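Local atomic coordinates of catalase (Bacillus pumilus, PDB entry 4QOL), a protein that breaks down hydrogen peroxide to water and oxygen at a haem iron, and also shows peroxidase-like reactivity toward phenolic substrates. Residues A[52-57]-A[345-350]. Numbering follows the deposited sequence.
Sequences PERVVH and RHRLGA. With HEM (protoporphyrin IX containing Fe), chain E.
With CG anti to the backbone N (chi1 179°) and a bend at chi3 (67°), Arg-347 reaches from helix 331-348 to lay its guanidinium over Arg-54, whose own chain, extended from CG to NE, runs alongside it from the loop before strand 60-69. The two guanidinium planes are 33° apart: NH2 of Arg-347 stands over one face of the Arg-54 group, while CG of Arg-54 sits over one face of Arg-347, 3.7 Å from its NE. Leu-348 CD1 covers the opposite face of Arg-347. The haem propionates probably account for two cations lying this close. Arg-347 grips one with two bonds, NE to HEM O2A at 2.7 Å and the straighter NH2 to HEM O1A at 2.6 Å, whereas Arg-54 gives NE to HEM O2D of the other propionate, also at 2.6 Å. This is the buried haem pocket of the catalase fold, in which the same loop continues to His-57, its ring lying flat over the porphyrin on what is, as in other catalases, the distal side. A lysine in place of Arg-54 has no flat group to lie against Arg-347 NH2, and would probably leave HEM O2D or the Thr-311 carbonyl without its mate. Farther back, Pro-52 O meets Arg-347 CG at 3.4 Å, and a water bridges this carbonyl to Arg-347 NH1. Carbonyls of 311-314 take further N-H groups: Arg-54 NH2 bonds to Thr-311 O, Arg-347 NH1 to Glu-312 O and NH2 to Ala-314 O. Arg-94 adds a further hydrogen bond to the haem. Pro-52 CG comes obliquely to the His-346 ring, 4.1 Å from NE2, a nitrogen hydrogen-bonded to the Arg-50 carbonyl of a second subunit.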
ATOM      1  N   PRO A  52       0.710   2.811  -9.188  1.00 13.49           N
ATOM      2  CA  PRO A  52      -0.284   3.746  -9.800  1.00 13.69           C
ATOM      3  C   PRO A  52       0.396   4.695 -10.752  1.00 13.35           C
ATOM      4  O   PRO A  52       1.498   5.104 -10.500  1.00 13.36           O
ATOM      5  CB  PRO A  52      -0.909   4.487  -8.611  1.00 13.97           C
ATOM      6  CG  PRO A  52      -0.591   3.609  -7.410  1.00 13.52           C
ATOM      7  CD  PRO A  52       0.727   2.924  -7.737  1.00 14.18           C
ATOM      8  N   GLU A  53      -0.254   4.987 -11.858  1.00 12.82           N
ATOM      9  CA  GLU A  53       0.233   6.043 -12.734  1.00 12.97           C
ATOM     10  C   GLU A  53       0.005   7.398 -12.080  1.00 12.32           C
ATOM     11  O   GLU A  53      -0.823   7.551 -11.171  1.00 11.57           O
ATOM     12  CB  GLU A  53      -0.412   5.983 -14.150  1.00 13.05           C
ATOM     13  CG  GLU A  53      -1.805   6.517 -14.221  1.00 14.36           C
ATOM     14  CD  GLU A  53      -2.439   6.391 -15.594  1.00 15.30           C
ATOM     15  OE1 GLU A  53      -2.002   5.531 -16.470  1.00 15.41           O
ATOM     16  OE2 GLU A  53      -3.522   7.072 -15.814  1.00 17.39           O
ATOM     17  N   ARG A  54       0.702   8.402 -12.615  1.00 12.84           N
ATOM     18  CA  ARG A  54       0.448   9.767 -12.158  1.00 12.13           C
ATOM     19  C   ARG A  54      -0.997  10.197 -12.378  1.00 12.55           C
ATOM     20  O   ARG A  54      -1.568   9.881 -13.376  1.00 13.08           O
ATOM     21  CB  ARG A  54       1.326  10.775 -12.937  1.00 12.10           C
ATOM     22  CG  ARG A  54       2.827  10.583 -12.695  1.00 11.40           C
ATOM     23  CD  ARG A  54       3.616  11.306 -13.793  1.00 11.35           C
ATOM     24  NE  ARG A  54       5.038  11.302 -13.450  1.00 11.06           N
ATOM     25  CZ  ARG A  54       5.856  10.240 -13.552  1.00 11.53           C
ATOM     26  NH1 ARG A  54       5.408   9.079 -13.941  1.00 10.97           N
ATOM     27  NH2 ARG A  54       7.191  10.351 -13.185  1.00 11.61           N
ATOM     28  N   VAL A  55      -1.551  10.909 -11.404  1.00 12.81           N
ATOM     29  CA  VAL A  55      -2.935  11.296 -11.494  1.00 14.01           C
ATOM     30  C   VAL A  55      -3.215  12.173 -12.750  1.00 13.18           C
ATOM     31  O   VAL A  55      -4.353  12.159 -13.297  1.00 12.78           O
ATOM     32  CB  VAL A  55      -3.425  11.943 -10.193  1.00 12.64           C
ATOM     33  CG1 VAL A  55      -2.800  13.282  -9.890  1.00 13.07           C
ATOM     34  CG2 VAL A  55      -4.963  12.033 -10.144  1.00 12.85           C
ATOM     35  N   VAL A  56      -2.245  13.014 -13.088  1.00 11.41           N
ATOM     36  CA  VAL A  56      -2.248  13.713 -14.416  1.00 12.61           C
ATOM     37  C   VAL A  56      -0.849  13.618 -14.954  1.00 11.77           C
ATOM     38  O   VAL A  56       0.084  13.284 -14.181  1.00 12.77           O
ATOM     39  CB  VAL A  56      -2.700  15.204 -14.325  1.00 12.10           C
ATOM     40  CG1 VAL A  56      -4.196  15.310 -14.086  1.00 13.16           C
ATOM     41  CG2 VAL A  56      -1.926  15.937 -13.252  1.00 13.04           C
ATOM     42  N   HIS A  57      -0.665  13.882 -16.227  1.00 12.53           N
ATOM     43  CA  HIS A  57       0.647  13.737 -16.937  1.00 12.35           C
ATOM     44  C   HIS A  57       1.191  12.311 -16.906  1.00 13.47           C
ATOM     45  O   HIS A  57       2.393  12.052 -16.798  1.00 12.64           O
ATOM     46  CB  HIS A  57       1.669  14.681 -16.407  1.00 12.70           C
ATOM     47  CG  HIS A  57       1.313  16.147 -16.581  1.00 12.10           C
ATOM     48  ND1 HIS A  57       1.969  16.944 -17.472  1.00 12.12           N
ATOM     49  CD2 HIS A  57       0.468  16.945 -15.905  1.00 11.60           C
ATOM     50  CE1 HIS A  57       1.518  18.196 -17.375  1.00 12.62           C
ATOM     51  NE2 HIS A  57       0.611  18.231 -16.421  1.00 13.24           N
ATOM     52  N   ARG A 345       4.133  10.421  -2.181  1.00 12.16           N
ATOM     53  CA  ARG A 345       4.120   9.480  -1.066  1.00 13.13           C
ATOM     54  C   ARG A 345       3.226   8.263  -1.316  1.00 14.05           C
ATOM     55  O   ARG A 345       3.597   7.169  -0.958  1.00 13.83           O
ATOM     56  CB  ARG A 345       3.872  10.209   0.284  1.00 14.73           C
ATOM     57  CG  ARG A 345       4.938  11.212   0.648  1.00 14.40           C
ATOM     58  CD  ARG A 345       4.483  12.224   1.704  1.00 14.88           C
ATOM     59  NE  ARG A 345       5.449  13.298   1.794  1.00 15.05           N
ATOM     60  CZ  ARG A 345       5.202  14.599   1.742  1.00 15.10           C
ATOM     61  NH1 ARG A 345       3.963  15.071   1.742  1.00 13.44           N
ATOM     62  NH2 ARG A 345       6.235  15.459   1.776  1.00 13.91           N
ATOM     63  N   HIS A 346       2.050   8.496  -1.857  1.00 14.12           N
ATOM     64  CA  HIS A 346       1.092   7.459  -2.289  1.00 14.86           C
ATOM     65  C   HIS A 346       1.602   6.674  -3.499  1.00 15.70           C
ATOM     66  O   HIS A 346       1.497   5.390  -3.524  1.00 16.07           O
ATOM     67  CB  HIS A 346      -0.263   8.096  -2.595  1.00 16.05           C
ATOM     68  CG  HIS A 346      -1.175   7.278  -3.489  1.00 17.97           C
ATOM     69  ND1 HIS A 346      -1.847   6.155  -3.059  1.00 21.57           N
ATOM     70  CD2 HIS A 346      -1.506   7.426  -4.783  1.00 20.20           C
ATOM     71  CE1 HIS A 346      -2.576   5.666  -4.040  1.00 18.42           C
ATOM     72  NE2 HIS A 346      -2.391   6.412  -5.102  1.00 21.32           N
ATOM     73  N   ARG A 347       2.014   7.379  -4.561  1.00 13.76           N
ATOM     74  CA  ARG A 347       2.294   6.730  -5.816  1.00 13.58           C
ATOM     75  C   ARG A 347       3.568   5.850  -5.679  1.00 13.78           C
ATOM     76  O   ARG A 347       3.681   4.782  -6.287  1.00 14.26           O
ATOM     77  CB  ARG A 347       2.507   7.762  -6.900  1.00 12.58           C
ATOM     78  CG  ARG A 347       2.840   7.236  -8.271  1.00 12.93           C
ATOM     79  CD  ARG A 347       2.702   8.299  -9.365  1.00 13.09           C
ATOM     80  NE  ARG A 347       3.677   9.414  -9.313  1.00 14.43           N
ATOM     81  CZ  ARG A 347       4.936   9.344  -9.777  1.00 14.10           C
ATOM     82  NH1 ARG A 347       5.383   8.185 -10.312  1.00 13.92           N
ATOM     83  NH2 ARG A 347       5.710  10.433  -9.765  1.00 14.63           N
ATOM     84  N   LEU A 348       4.529   6.351  -4.913  1.00 14.72           N
ATOM     85  CA  LEU A 348       5.946   5.850  -4.916  1.00 14.19           C
ATOM     86  C   LEU A 348       6.459   5.288  -3.579  1.00 13.84           C
ATOM     87  O   LEU A 348       7.407   4.527  -3.590  1.00 14.07           O
ATOM     88  CB  LEU A 348       6.926   6.926  -5.359  1.00 13.95           C
ATOM     89  CG  LEU A 348       6.719   7.432  -6.782  1.00 14.50           C
ATOM     90  CD1 LEU A 348       7.533   8.713  -6.923  1.00 14.27           C
ATOM     91  CD2 LEU A 348       7.109   6.368  -7.793  1.00 15.01           C
ATOM     92  N   GLY A 349       5.781   5.617  -2.493  1.00 14.10           N
ATOM     93  CA  GLY A 349       6.191   5.247  -1.152  1.00 13.31           C
ATOM     94  C   GLY A 349       6.691   6.397  -0.334  1.00 12.69           C
ATOM     95  O   GLY A 349       7.213   7.349  -0.850  1.00 13.99           O
ATOM     96  N   ALA A 350       6.558   6.267   0.960  1.00 11.81           N
ATOM     97  CA  ALA A 350       7.103   7.263   1.932  1.00 12.44           C
ATOM     98  C   ALA A 350       8.543   7.654   1.646  1.00 12.23           C
ATOM     99  O   ALA A 350       8.956   8.834   1.864  1.00 11.83           O
ATOM    100  CB  ALA A 350       6.944   6.740   3.362  1.00 13.43           C
TER
HETATM  101  CHA HEM E 501       2.075  16.312 -12.491  0.50 11.44           C
HETATM  102  CHB HEM E 501      -1.029  18.364  -9.379  0.50 11.38           C
HETATM  103  CHC HEM E 501      -0.807  22.558 -12.055  0.50 11.70           C
HETATM  104  CHD HEM E 501       2.805  20.590 -14.615  0.50 11.68           C
HETATM  105  C1A HEM E 501       1.187  16.504 -11.445  0.50 11.90           C
HETATM  106  C2A HEM E 501       0.787  15.507 -10.499  0.50 12.00           C
HETATM  107  C3A HEM E 501      -0.081  16.087  -9.626  0.50 11.81           C
HETATM  108  C4A HEM E 501      -0.216  17.431 -10.021  0.50 11.64           C
HETATM  109  CMA HEM E 501      -0.756  15.568  -8.390  0.50 11.00           C
HETATM  110  CAA HEM E 501       1.303  14.103 -10.484  0.50 11.68           C
HETATM  111  CBA HEM E 501       2.770  14.200 -10.016  0.50 12.41           C
HETATM  112  CGA HEM E 501       3.368  12.865  -9.772  0.50 12.77           C
HETATM  113  O1A HEM E 501       4.607  12.796  -9.640  0.50 14.19           O
HETATM  114  O2A HEM E 501       2.653  11.852  -9.595  0.50 12.33           O
HETATM  115  C1B HEM E 501      -1.220  19.676  -9.898  0.50 11.68           C
HETATM  116  C2B HEM E 501      -2.103  20.614  -9.275  0.50 11.46           C
HETATM  117  C3B HEM E 501      -2.073  21.772 -10.008  0.50 11.30           C
HETATM  118  C4B HEM E 501      -1.097  21.571 -11.089  0.50 11.40           C
HETATM  119  CMB HEM E 501      -2.905  20.336  -8.029  0.50 11.98           C
HETATM  120  CAB HEM E 501      -2.766  23.040  -9.777  0.50 11.38           C
HETATM  121  CBB HEM E 501      -3.324  23.270  -8.586  0.50 12.26           C
HETATM  122  C1C HEM E 501       0.214  22.380 -12.988  0.50 11.92           C
HETATM  123  C2C HEM E 501       0.809  23.414 -13.673  0.50 12.05           C
HETATM  124  C3C HEM E 501       1.806  22.856 -14.411  0.50 11.67           C
HETATM  125  C4C HEM E 501       1.884  21.473 -14.120  0.50 12.01           C
HETATM  126  CMC HEM E 501       0.322  24.847 -13.650  0.50 11.80           C
HETATM  127  CAC HEM E 501       2.758  23.569 -15.194  0.50 12.51           C
HETATM  128  CBC HEM E 501       3.019  24.817 -14.846  0.50 12.74           C
HETATM  129  C1D HEM E 501       2.857  19.250 -14.203  0.50 11.43           C
HETATM  130  C2D HEM E 501       3.794  18.305 -14.811  0.50 11.05           C
HETATM  131  C3D HEM E 501       3.591  17.104 -14.261  0.50 10.61           C
HETATM  132  C4D HEM E 501       2.524  17.325 -13.291  0.50 11.46           C
HETATM  133  CMD HEM E 501       4.764  18.697 -15.886  0.50 10.93           C
HETATM  134  CAD HEM E 501       4.322  15.815 -14.545  0.50 10.40           C
HETATM  135  CBD HEM E 501       5.637  15.878 -13.735  0.50 10.48           C
HETATM  136  CGD HEM E 501       6.340  14.598 -14.077  0.50 10.87           C
HETATM  137  O1D HEM E 501       6.983  14.577 -15.120  0.50 10.55           O
HETATM  138  O2D HEM E 501       6.280  13.585 -13.329  0.50 10.68           O
HETATM  139  NA  HEM E 501       0.578  17.721 -11.124  0.50 12.83           N
HETATM  140  NB  HEM E 501      -0.666  20.306 -10.950  0.50 11.60           N
HETATM  141  NC  HEM E 501       0.914  21.213 -13.201  0.50 12.34           N
HETATM  142  ND  HEM E 501       2.109  18.636 -13.292  0.50 11.80           N
HETATM  143 FE   HEM E 501       0.777  19.443 -12.172  0.50 14.59          FE
HETATM  144  O   HOH W   1       3.988   6.038 -11.275  1.00 16.44           O